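Local coordinates for protein hydroquinone dioxygenase large subunit (Pseudomonas sp., PDB 4ZXA) that probably catalyses the iron-dependent ring cleavage of hydroquinone as the large, cupin-type subunit of a two-subunit 1,2-dioxygenase, at residues Pro176-Asp181 against Glu213-Ser218; Ile170-Met175 against Asp180-Arg185; Gly35-Ser40 against Val98-Gly103; Ala102-Gly107 against Gly113-Glu118. All coordinates share one frame; numbering follows the deposited sequence.

Contact 1 of 4, residues Pro176-Asp181 against Glu213-Ser218; sequences PGLQDD and ELHAFS
Leu178, which lies over the His215 ring, is fixed first by its own backbone: its O accepts from Asp181 N at 3.2 Å, closing a type I beta turn. The CD1 methyl leads the contact, with CG behind it. Leu178 CD1 sits 3.7 Å from the centroid of the His215 imidazole, 28° off the ring normal, a CH-pi contact over one face that is shifted toward the rim, with CD1 3.4 Å from His215 CG. CG of His215 stands anti to its carbonyl carbon (chi1 -54°), which carries the ring out to the leucine. Two residues on, Phe217 comes obliquely to the proline ring, its CZ 4.0 Å from Pro176 CG; Met175 and Leu184 also touch the phenyl group. Residues 216-218 pair antiparallel with a strand of the neighbouring small subunit, so the loop 176-181 packs on the segment leading into an interface strand. With an alanine at His215, Leu178 CD1 would probably lose the ring face it lies on, and a gap would open beside the leucine. No hydrogen bond crosses between the segments: dispersion and pi contacts hold the loop against segment 213-218, and its polar bonds are made within its own loop.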
loop_
_atom_site.group_PDB
_atom_site.type_symbol
_atom_site.label_atom_id
_atom_site.label_comp_id
_atom_site.label_asym_id
_atom_site.label_seq_id
_atom_site.Cartn_x
_atom_site.Cartn_y
_atom_site.Cartn_z
ATOM N N PRO E 176 21.215 10.139 27.580
ATOM C CA PRO E 176 21.024 8.820 28.200
ATOM C C PRO E 176 22.252 8.406 29.018
ATOM O O PRO E 176 23.368 8.863 28.731
ATOM C CB PRO E 176 20.866 7.886 26.999
ATOM C CG PRO E 176 20.451 8.774 25.871
ATOM C CD PRO E 176 21.088 10.104 26.116
ATOM N N GLY E 177 22.057 7.553 30.020
ATOM C CA GLY E 177 23.174 7.009 30.772
ATOM C C GLY E 177 23.553 7.802 32.004
ATOM O O GLY E 177 24.182 7.275 32.922
ATOM N N LEU E 178 23.186 9.077 32.033
ATOM C CA LEU E 178 23.365 9.855 33.249
ATOM C C LEU E 178 22.470 9.286 34.346
ATOM O O LEU E 178 21.431 8.677 34.072
ATOM C CB LEU E 178 23.088 11.341 33.015
ATOM C CG LEU E 178 24.345 12.056 32.509
ATOM C CD1 LEU E 178 24.965 11.335 31.294
ATOM C CD2 LEU E 178 24.061 13.524 32.211
ATOM N N GLN E 179 22.896 9.470 35.588
ATOM C CA GLN E 179 22.199 8.901 36.734
ATOM C C GLN E 179 20.696 9.252 36.817
ATOM O O GLN E 179 19.861 8.377 37.018
ATOM C CB GLN E 179 22.914 9.313 38.024
ATOM C CG GLN E 179 23.341 8.145 38.890
ATOM C CD GLN E 179 23.579 8.570 40.328
ATOM O OE1 GLN E 179 23.001 9.559 40.803
ATOM N NE2 GLN E 179 24.438 7.833 41.029
ATOM N N ASP E 180 20.348 10.524 36.680
ATOM C CA ASP E 180 18.954 10.905 36.865
ATOM C C ASP E 180 18.188 10.953 35.544
ATOM O O ASP E 180 17.128 11.588 35.449
ATOM C CB ASP E 180 18.853 12.254 37.584
ATOM C CG ASP E 180 19.509 13.387 36.806
ATOM O OD1 ASP E 180 19.794 13.194 35.596
ATOM O OD2 ASP E 180 19.728 14.473 37.408
ATOM N N ASP E 181 18.721 10.265 34.536
ATOM C CA ASP E 181 18.267 10.437 33.159
ATOM C C ASP E 181 17.787 9.127 32.534
ATOM O O ASP E 181 17.761 8.087 33.197
ATOM C CB ASP E 181 19.405 11.043 32.331
ATOM C CG ASP E 181 18.915 12.042 31.308
ATOM O OD1 ASP E 181 19.537 13.129 31.182
ATOM O OD2 ASP E 181 17.907 11.737 30.628
ATOM N N GLU E 213 31.614 12.214 36.842
ATOM C CA GLU E 213 31.475 13.587 36.389
ATOM C C GLU E 213 31.656 13.663 34.876
ATOM O O GLU E 213 31.406 14.696 34.254
ATOM C CB GLU E 213 32.501 14.473 37.089
ATOM C CG GLU E 213 32.167 14.761 38.545
ATOM C CD GLU E 213 30.938 15.634 38.675
ATOM O OE1 GLU E 213 31.092 16.880 38.618
ATOM O OE2 GLU E 213 29.822 15.072 38.811
ATOM N N LEU E 214 32.100 12.561 34.284
ATOM C CA LEU E 214 32.283 12.515 32.845
ATOM C C LEU E 214 31.380 11.448 32.261
ATOM O O LEU E 214 31.162 10.404 32.880
ATOM C CB LEU E 214 33.746 12.264 32.473
ATOM C CG LEU E 214 34.693 13.443 32.697
ATOM C CD1 LEU E 214 36.146 13.033 32.480
ATOM C CD2 LEU E 214 34.328 14.615 31.805
ATOM N N HIS E 215 30.860 11.712 31.067
ATOM C CA HIS E 215 29.830 10.859 30.500
ATOM C C HIS E 215 30.001 10.625 29.013
ATOM O O HIS E 215 30.212 11.552 28.236
ATOM C CB HIS E 215 28.437 11.442 30.792
ATOM C CG HIS E 215 28.191 11.701 32.244
ATOM N ND1 HIS E 215 27.908 10.691 33.138
ATOM C CD2 HIS E 215 28.204 12.848 32.963
ATOM C CE1 HIS E 215 27.747 11.205 34.345
ATOM N NE2 HIS E 215 27.920 12.512 34.266
ATOM N N ALA E 216 29.891 9.368 28.625
ATOM C CA ALA E 216 30.032 8.983 27.233
ATOM C C ALA E 216 29.452 7.588 27.076
ATOM O O ALA E 216 29.674 6.730 27.925
ATOM C CB ALA E 216 31.492 9.001 26.841
ATOM N N PHE E 217 28.690 7.364 26.009
ATOM C CA PHE E 217 28.169 6.022 25.718
ATOM C C PHE E 217 28.278 5.738 24.234
ATOM O O PHE E 217 28.602 6.628 23.450
ATOM C CB PHE E 217 26.709 5.873 26.175
ATOM C CG PHE E 217 25.730 6.700 25.374
ATOM C CD1 PHE E 217 25.680 8.075 25.520
ATOM C CD2 PHE E 217 24.858 6.100 24.490
ATOM C CE1 PHE E 217 24.784 8.845 24.784
ATOM C CE2 PHE E 217 23.954 6.854 23.763
ATOM C CZ PHE E 217 23.918 8.233 23.909
ATOM N N SER E 218 28.020 4.500 23.837
ATOM C CA SER E 218 28.037 4.185 22.422
ATOM C C SER E 218 26.661 4.372 21.823
ATOM O O SER E 218 25.740 3.607 22.096
ATOM C CB SER E 218 28.518 2.763 22.170
ATOM O OG SER E 218 28.285 2.406 20.823
#

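Contact 2 of 4, residues Ile170-Met175 against Asp180-Arg185; sequences IATKRM and DDSPLR
Thr172 and Ser182, with CA atoms 5.0 Å apart, form the neck of an omega loop, a compact excursion without helix or strand. Backbone hydrogen bonds to one carboxylate close it. Asp181 OD1 takes Arg174 N at 2.7 Å through its syn lone pair and Met175 N at 3.1 Å from above the carboxylate plane. Asp181 OD2 takes Lys173 N at 2.8 Å on its syn side, while its anti lone pair receives Ser182 N at 2.7 Å. Four N-H groups thus grip two oxygens, which fixes the rotation of this buried carboxylate and would probably favour its charged form. A hydroxyl bond lies beside it: Ser182 OG donates to Thr172 OG1, which is also bonded to Val234 O. Among the charged pairs, Lys173 bends at chi3 (63°) and brings NZ over the plane of the Asp180 carboxylate in a salt bridge, 2.8 Å from OD2. Arg174 turns its end away instead, to a salt bridge with Asp80 of the small subunit. Apolar packing continues just past the neck, where the CG2 branch of Ile170 lies against the Ser182 backbone and Ile170 CB meets Pro183 CD at 4.2 Å.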
loop_
_atom_site.group_PDB
_atom_site.type_symbol
_atom_site.label_atom_id
_atom_site.label_comp_id
_atom_site.label_asym_id
_atom_site.label_seq_id
_atom_site.Cartn_x
_atom_site.Cartn_y
_atom_site.Cartn_z
ATOM N N ILE E 170 11.285 6.680 29.866
ATOM C CA ILE E 170 11.787 7.821 30.619
ATOM C C ILE E 170 12.264 8.889 29.631
ATOM O O ILE E 170 13.048 8.606 28.736
ATOM C CB ILE E 170 12.965 7.446 31.537
ATOM C CG1 ILE E 170 12.492 6.589 32.703
ATOM C CG2 ILE E 170 13.655 8.706 32.058
ATOM C CD1 ILE E 170 13.616 6.109 33.600
ATOM N N ALA E 171 11.782 10.111 29.791
ATOM C CA ALA E 171 12.201 11.209 28.933
ATOM C C ALA E 171 13.676 11.540 29.140
ATOM O O ALA E 171 14.174 11.522 30.257
ATOM C CB ALA E 171 11.339 12.453 29.194
ATOM N N THR E 172 14.371 11.859 28.062
ATOM C CA THR E 172 15.752 12.299 28.186
ATOM C C THR E 172 15.833 13.757 28.638
ATOM O O THR E 172 15.418 14.659 27.905
ATOM C CB THR E 172 16.505 12.180 26.850
ATOM O OG1 THR E 172 16.346 10.864 26.325
ATOM C CG2 THR E 172 17.981 12.459 27.059
ATOM N N LYS E 173 16.393 13.992 29.824
ATOM C CA LYS E 173 16.655 15.359 30.281
ATOM C C LYS E 173 17.920 15.979 29.674
ATOM O O LYS E 173 17.928 17.148 29.278
ATOM C CB LYS E 173 16.743 15.439 31.805
ATOM C CG LYS E 173 17.180 16.836 32.260
ATOM C CD LYS E 173 17.193 16.999 33.764
ATOM C CE LYS E 173 18.199 16.083 34.414
ATOM N NZ LYS E 173 18.113 16.183 35.902
ATOM N N ARG E 174 18.993 15.201 29.614
ATOM C CA ARG E 174 20.273 15.713 29.128
ATOM C C ARG E 174 20.888 14.759 28.102
ATOM O O ARG E 174 21.132 15.111 26.940
ATOM C CB ARG E 174 21.218 15.879 30.322
ATOM C CG ARG E 174 22.270 16.962 30.175
ATOM C CD ARG E 174 22.973 17.234 31.515
ATOM N NE ARG E 174 24.085 18.170 31.356
ATOM C CZ ARG E 174 25.095 18.307 32.217
ATOM N NH1 ARG E 174 25.149 17.571 33.326
ATOM N NH2 ARG E 174 26.059 19.192 31.965
ATOM N N MET E 175 21.139 13.542 28.557
ATOM C CA MET E 175 21.743 12.523 27.733
ATOM C C MET E 175 21.397 11.191 28.381
ATOM O O MET E 175 21.259 11.114 29.594
ATOM C CB MET E 175 23.261 12.738 27.668
ATOM C CG MET E 175 24.039 11.609 27.014
ATOM S SD MET E 175 25.829 11.915 27.011
ATOM C CE MET E 175 25.906 13.107 25.691
ATOM N N ASP E 180 20.348 10.524 36.680
ATOM C CA ASP E 180 18.954 10.905 36.865
ATOM C C ASP E 180 18.188 10.953 35.544
ATOM O O ASP E 180 17.128 11.588 35.449
ATOM C CB ASP E 180 18.853 12.254 37.584
ATOM C CG ASP E 180 19.509 13.387 36.806
ATOM O OD1 ASP E 180 19.794 13.194 35.596
ATOM O OD2 ASP E 180 19.728 14.473 37.408
ATOM N N ASP E 181 18.721 10.265 34.536
ATOM C CA ASP E 181 18.267 10.437 33.159
ATOM C C ASP E 181 17.787 9.127 32.534
ATOM O O ASP E 181 17.761 8.087 33.197
ATOM C CB ASP E 181 19.405 11.043 32.331
ATOM C CG ASP E 181 18.915 12.042 31.308
ATOM O OD1 ASP E 181 19.537 13.129 31.182
ATOM O OD2 ASP E 181 17.907 11.737 30.628
ATOM N N SER E 182 17.424 9.182 31.254
ATOM C CA SER E 182 16.940 8.001 30.536
ATOM C C SER E 182 18.043 6.968 30.416
ATOM O O SER E 182 19.201 7.314 30.227
ATOM C CB SER E 182 16.416 8.365 29.147
ATOM O OG SER E 182 17.461 8.815 28.310
ATOM N N PRO E 183 17.680 5.690 30.523
ATOM C CA PRO E 183 18.662 4.616 30.681
ATOM C C PRO E 183 19.314 4.247 29.362
ATOM O O PRO E 183 18.760 4.553 28.302
ATOM C CB PRO E 183 17.796 3.445 31.146
ATOM C CG PRO E 183 16.512 3.667 30.421
ATOM C CD PRO E 183 16.306 5.170 30.456
ATOM N N LEU E 184 20.465 3.582 29.431
ATOM C CA LEU E 184 21.037 2.948 28.245
ATOM C C LEU E 184 20.261 1.656 27.983
ATOM O O LEU E 184 19.238 1.405 28.626
ATOM C CB LEU E 184 22.544 2.698 28.419
ATOM C CG LEU E 184 23.429 3.939 28.694
ATOM C CD1 LEU E 184 24.866 3.556 29.000
ATOM C CD2 LEU E 184 23.391 4.963 27.554
ATOM N N ARG E 185 20.730 0.833 27.053
ATOM C CA ARG E 185 19.940 -0.319 26.631
ATOM C C ARG E 185 20.683 -1.653 26.768
ATOM O O ARG E 185 20.509 -2.569 25.950
ATOM C CB ARG E 185 19.447 -0.114 25.191
ATOM C CG ARG E 185 18.623 1.153 24.995
ATOM C CD ARG E 185 17.996 1.223 23.597
ATOM N NE ARG E 185 17.018 2.303 23.490
ATOM C CZ ARG E 185 16.793 3.001 22.382
ATOM N NH1 ARG E 185 17.489 2.748 21.287
ATOM N NH2 ARG E 185 15.874 3.960 22.370
#

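Contact 3 of 4, residues Gly35-Ser40 against Val98-Gly103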
loop_
_atom_site.group_PDB
_atom_site.type_symbol
_atom_site.label_atom_id
_atom_site.label_comp_id
_atom_site.label_asym_id
_atom_site.label_seq_id
_atom_site.Cartn_x
_atom_site.Cartn_y
_atom_site.Cartn_z
ATOM N N GLY E 35 -16.508 12.635 17.195
ATOM C CA GLY E 35 -17.324 13.642 16.548
ATOM C C GLY E 35 -18.111 12.941 15.469
ATOM O O GLY E 35 -18.785 11.953 15.729
ATOM N N ALA E 36 -18.000 13.418 14.241
ATOM C CA ALA E 36 -18.830 12.888 13.171
ATOM C C ALA E 36 -18.192 11.712 12.447
ATOM O O ALA E 36 -18.777 11.197 11.489
ATOM C CB ALA E 36 -19.198 13.996 12.177
ATOM N N PHE E 37 -17.004 11.297 12.893
ATOM C CA PHE E 37 -16.297 10.177 12.269
ATOM C C PHE E 37 -16.708 8.860 12.905
ATOM O O PHE E 37 -16.886 8.774 14.111
ATOM C CB PHE E 37 -14.765 10.315 12.415
ATOM C CG PHE E 37 -14.152 11.360 11.537
ATOM C CD1 PHE E 37 -13.925 11.114 10.205
ATOM C CD2 PHE E 37 -13.786 12.588 12.051
ATOM C CE1 PHE E 37 -13.353 12.077 9.390
ATOM C CE2 PHE E 37 -13.222 13.548 11.243
ATOM C CZ PHE E 37 -13.006 13.287 9.909
ATOM N N GLU E 38 -16.814 7.820 12.096
ATOM C CA GLU E 38 -16.969 6.482 12.625
ATOM C C GLU E 38 -15.794 5.626 12.201
ATOM O O GLU E 38 -15.513 5.477 11.008
ATOM C CB GLU E 38 -18.255 5.840 12.122
ATOM C CG GLU E 38 -19.067 5.207 13.224
ATOM C CD GLU E 38 -19.549 3.818 12.879
ATOM O OE1 GLU E 38 -18.960 3.179 11.972
ATOM O OE2 GLU E 38 -20.524 3.364 13.521
ATOM N N LEU E 39 -15.111 5.062 13.188
ATOM C CA LEU E 39 -13.996 4.173 12.927
ATOM C C LEU E 39 -14.307 2.712 13.301
ATOM O O LEU E 39 -14.586 2.406 14.470
ATOM C CB LEU E 39 -12.759 4.668 13.680
ATOM C CG LEU E 39 -12.396 6.107 13.319
ATOM C CD1 LEU E 39 -13.012 7.087 14.297
ATOM C CD2 LEU E 39 -10.878 6.265 13.272
ATOM N N SER E 40 -14.254 1.820 12.311
ATOM C CA SER E 40 -14.424 0.392 12.565
ATOM C C SER E 40 -13.396 -0.396 11.779
ATOM O O SER E 40 -12.812 0.123 10.834
ATOM C CB SER E 40 -15.814 -0.062 12.145
ATOM O OG SER E 40 -15.923 -0.056 10.736
ATOM N N VAL E 98 -6.371 19.197 17.545
ATOM C CA VAL E 98 -5.933 18.434 16.383
ATOM C C VAL E 98 -7.078 18.243 15.401
ATOM O O VAL E 98 -8.139 17.746 15.778
ATOM C CB VAL E 98 -5.423 17.030 16.771
ATOM C CG1 VAL E 98 -5.140 16.213 15.520
ATOM C CG2 VAL E 98 -4.188 17.119 17.658
ATOM N N ASP E 99 -6.859 18.627 14.144
ATOM C CA ASP E 99 -7.818 18.348 13.082
ATOM C C ASP E 99 -7.737 16.886 12.654
ATOM O O ASP E 99 -6.657 16.378 12.388
ATOM C CB ASP E 99 -7.542 19.225 11.862
ATOM C CG ASP E 99 -8.210 20.580 11.949
ATOM O OD1 ASP E 99 -8.782 20.883 13.013
ATOM O OD2 ASP E 99 -8.156 21.352 10.964
ATOM N N LEU E 100 -8.883 16.209 12.587
ATOM C CA LEU E 100 -8.970 14.941 11.861
ATOM C C LEU E 100 -9.689 15.219 10.559
ATOM O O LEU E 100 -10.785 15.777 10.566
ATOM C CB LEU E 100 -9.729 13.879 12.650
ATOM C CG LEU E 100 -9.878 12.536 11.940
ATOM C CD1 LEU E 100 -8.525 11.978 11.503
ATOM C CD2 LEU E 100 -10.560 11.546 12.854
ATOM N N TYR E 101 -9.069 14.840 9.445
ATOM C CA TYR E 101 -9.638 15.105 8.130
ATOM C C TYR E 101 -9.674 13.886 7.216
ATOM O O TYR E 101 -8.879 12.958 7.357
ATOM C CB TYR E 101 -8.881 16.232 7.433
ATOM C CG TYR E 101 -7.387 15.984 7.285
ATOM C CD1 TYR E 101 -6.486 16.512 8.203
ATOM C CD2 TYR E 101 -6.880 15.246 6.222
ATOM C CE1 TYR E 101 -5.133 16.317 8.074
ATOM C CE2 TYR E 101 -5.510 15.037 6.083
ATOM C CZ TYR E 101 -4.650 15.574 7.018
ATOM O OH TYR E 101 -3.299 15.376 6.910
ATOM N N ALA E 102 -10.607 13.912 6.269
ATOM C CA ALA E 102 -10.739 12.870 5.255
ATOM C C ALA E 102 -10.880 13.539 3.909
ATOM O O ALA E 102 -11.930 14.101 3.609
ATOM C CB ALA E 102 -11.960 11.982 5.529
ATOM N N GLY E 103 -9.825 13.475 3.101
ATOM C CA GLY E 103 -9.853 14.010 1.754
ATOM C C GLY E 103 -9.646 15.513 1.696
ATOM O O GLY E 103 -9.564 16.110 0.631
#
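Phe37 is the first residue of 35-40 to reach the other strand, and it carries nearly the whole contact. With CG anti to the carbonyl carbon (chi1 -74°), its ring projects from strand 37-40 onto strand 98-102. Leu100 CD2 lies over one face, 3.8 Å from the Phe37 ring centroid and 23° off the normal, a CH-pi contact offset toward the rim on the side of Phe37 CD2. On the leucine, CG is anti to the backbone N, which lays the CD2 branch across the ring. The far part of the phenyl group reaches the strand backbone, Phe37 CE2 lying 3.4 Å from Leu100 O. Ala102 CB approaches the ring edge near its plane, 4.1 Å from Phe37 CE1, and the ring of Tyr116 meets that of Phe37 edge-to-face. Two residues further on, Leu39 turns the same way but keeps its distance, packing instead on Ile48 of strand 45-52. No hydrogen bond links the segments; the axes of strands 37-40 and 98-102 pass 10.1 Å apart at 75°. That separation and steep crossing, filled by buried apolar side chains, are consistent with two beta sheets packed face to face at a steep angle, here the five-stranded N-terminal sheet on the sheet containing strand 97-102.

Contact 4 of 4, residues Ala102-Gly107 against Gly113-Glu118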
loop_
_atom_site.group_PDB
_atom_site.type_symbol
_atom_site.label_atom_id
_atom_site.label_comp_id
_atom_site.label_asym_id
_atom_site.label_seq_id
_atom_site.Cartn_x
_atom_site.Cartn_y
_atom_site.Cartn_z
ATOM N N ALA E 102 -10.607 13.912 6.269
ATOM C CA ALA E 102 -10.739 12.870 5.255
ATOM C C ALA E 102 -10.880 13.539 3.909
ATOM O O ALA E 102 -11.930 14.101 3.609
ATOM C CB ALA E 102 -11.960 11.982 5.529
ATOM N N GLY E 103 -9.825 13.475 3.101
ATOM C CA GLY E 103 -9.853 14.010 1.754
ATOM C C GLY E 103 -9.646 15.513 1.696
ATOM O O GLY E 103 -9.564 16.110 0.631
ATOM N N THR E 104 -9.560 16.143 2.851
ATOM C CA THR E 104 -9.512 17.593 2.868
ATOM C C THR E 104 -8.278 18.112 2.147
ATOM O O THR E 104 -8.319 19.146 1.486
ATOM C CB THR E 104 -9.559 18.125 4.297
ATOM O OG1 THR E 104 -10.842 17.833 4.849
ATOM C CG2 THR E 104 -9.317 19.639 4.317
ATOM N N PHE E 105 -7.180 17.391 2.275
ATOM C CA PHE E 105 -5.944 17.808 1.635
ATOM C C PHE E 105 -5.645 16.943 0.434
ATOM O O PHE E 105 -4.505 16.572 0.181
ATOM C CB PHE E 105 -4.818 17.815 2.649
ATOM C CG PHE E 105 -5.088 18.737 3.786
ATOM C CD1 PHE E 105 -5.531 18.247 5.004
ATOM C CD2 PHE E 105 -4.995 20.115 3.611
ATOM C CE1 PHE E 105 -5.825 19.117 6.057
ATOM C CE2 PHE E 105 -5.289 20.997 4.658
ATOM C CZ PHE E 105 -5.707 20.496 5.883
ATOM N N ASN E 106 -6.710 16.649 -0.306
ATOM C CA ASN E 106 -6.652 15.818 -1.496
ATOM C C ASN E 106 -7.371 16.534 -2.632
ATOM O O ASN E 106 -8.604 16.507 -2.720
ATOM C CB ASN E 106 -7.295 14.460 -1.204
ATOM C CG ASN E 106 -7.329 13.558 -2.406
ATOM O OD1 ASN E 106 -7.868 13.915 -3.468
ATOM N ND2 ASN E 106 -6.763 12.361 -2.248
ATOM N N GLY E 107 -6.589 17.185 -3.491
ATOM C CA GLY E 107 -7.125 17.960 -4.596
ATOM C C GLY E 107 -8.436 17.447 -5.153
ATOM O O GLY E 107 -9.402 18.205 -5.302
ATOM N N GLY E 113 -15.912 18.293 -3.208
ATOM C CA GLY E 113 -16.589 18.571 -1.954
ATOM C C GLY E 113 -17.115 17.351 -1.222
ATOM O O GLY E 113 -18.206 17.401 -0.671
ATOM N N VAL E 114 -16.347 16.264 -1.216
ATOM C CA VAL E 114 -16.704 15.063 -0.461
ATOM C C VAL E 114 -15.805 14.873 0.762
ATOM O O VAL E 114 -15.844 13.836 1.429
ATOM C CB VAL E 114 -16.615 13.791 -1.315
ATOM C CG1 VAL E 114 -17.505 13.909 -2.540
ATOM C CG2 VAL E 114 -15.179 13.526 -1.717
ATOM N N ASN E 115 -14.987 15.875 1.045
ATOM C CA ASN E 115 -14.101 15.819 2.187
ATOM C C ASN E 115 -14.810 16.262 3.464
ATOM O O ASN E 115 -15.842 16.919 3.423
ATOM C CB ASN E 115 -12.911 16.736 1.935
ATOM C CG ASN E 115 -13.337 18.149 1.573
ATOM O OD1 ASN E 115 -13.992 18.375 0.550
ATOM N ND2 ASN E 115 -12.962 19.110 2.410
ATOM N N TYR E 116 -14.239 15.911 4.605
ATOM C CA TYR E 116 -14.703 16.444 5.877
ATOM C C TYR E 116 -13.534 16.596 6.854
ATOM O O TYR E 116 -12.642 15.744 6.906
ATOM C CB TYR E 116 -15.786 15.538 6.466
ATOM C CG TYR E 116 -16.254 15.927 7.850
ATOM C CD1 TYR E 116 -17.169 16.963 8.041
ATOM C CD2 TYR E 116 -15.802 15.240 8.964
ATOM C CE1 TYR E 116 -17.608 17.306 9.323
ATOM C CE2 TYR E 116 -16.232 15.571 10.241
ATOM C CZ TYR E 116 -17.130 16.605 10.420
ATOM O OH TYR E 116 -17.532 16.913 11.702
ATOM N N THR E 117 -13.547 17.681 7.624
ATOM C CA THR E 117 -12.559 17.892 8.686
ATOM C C THR E 117 -13.284 18.242 9.977
ATOM O O THR E 117 -14.300 18.928 9.933
ATOM C CB THR E 117 -11.626 19.082 8.384
ATOM O OG1 THR E 117 -11.202 19.045 7.017
ATOM C CG2 THR E 117 -10.415 19.068 9.330
ATOM N N GLU E 118 -12.766 17.785 11.115
ATOM C CA GLU E 118 -13.320 18.170 12.411
ATOM C C GLU E 118 -12.213 18.350 13.433
ATOM O O GLU E 118 -11.255 17.585 13.448
ATOM C CB GLU E 118 -14.333 17.144 12.931
ATOM C CG GLU E 118 -14.854 17.507 14.327
ATOM C CD GLU E 118 -16.109 16.748 14.726
ATOM O OE1 GLU E 118 -16.611 15.939 13.910
ATOM O OE2 GLU E 118 -16.601 16.969 15.858
#
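Ala102 and Tyr116 form an antiparallel hydrogen-bonded pair: Ala102 N donates to Tyr116 O at 2.8 Å, nearly straight onto the carbonyl, and Tyr116 N returns a bond to Ala102 O at 3.1 Å. Beside this pair the hydroxyl of Thr104 donates to Thr117 OG1, though the exact length of that bond is doubtful. Each threonine holds OG1 beside its backbone N and anti to its carbonyl carbon (chi1 -67° and -44°), and the two side chains meet at about a right angle. Thr104 OG1 also accepts from Asn115 ND2, weakly, at 3.5 Å. Ala102 O has a further neighbour in Asn115 CA, a CA-H...O contact of 3.1 Å. Packing follows at the turn, where Asn115 CB lies 3.5 Å from Gly103 C; a side chain on Gly103 would point at that same CB, and its positive phi also favours glycine. Thr104 CG2 sits over the centre of one face of the Phe105 ring. A valine in place of Thr104 would probably leave Thr117 OG1 without its donor and Asn115 ND2 without its weak acceptor, freeing both side chains to turn. Backbone pairing sets the register where strand 97-102 ends and its antiparallel neighbour 116-121 begins, the two linked through a turn and the short helix 107-111; the hydroxyl bond ties Thr104, in the turn from Gly103 to Asn106, back to strand 116-121.

How the contacts relate
The four contacts form two pairs on opposite sides of the chain's centre. Contacts 1 and 2, with centres 8 Å apart, share Asp180 and Asp181: contact 2 closes the neck of the loop that contact 1 packs against segment 213-218, which runs into the interface strand, and a probable bond from Gly177 N to Ser182 O (2.9 Å) joins them. Contacts 3 and 4, 10 Å apart, meet on neighbouring strands through Leu100 O and Glu118 N, while Ala36 N bonds to Glu118 OE1, tying the two sheets together. Centres of contacts 1 and 4 are 47 Å apart. The Tyr101 side chain, in contact 3, is about 12 Å from the cadmium ion and about 13 Å from 4-hydroxybenzonitrile.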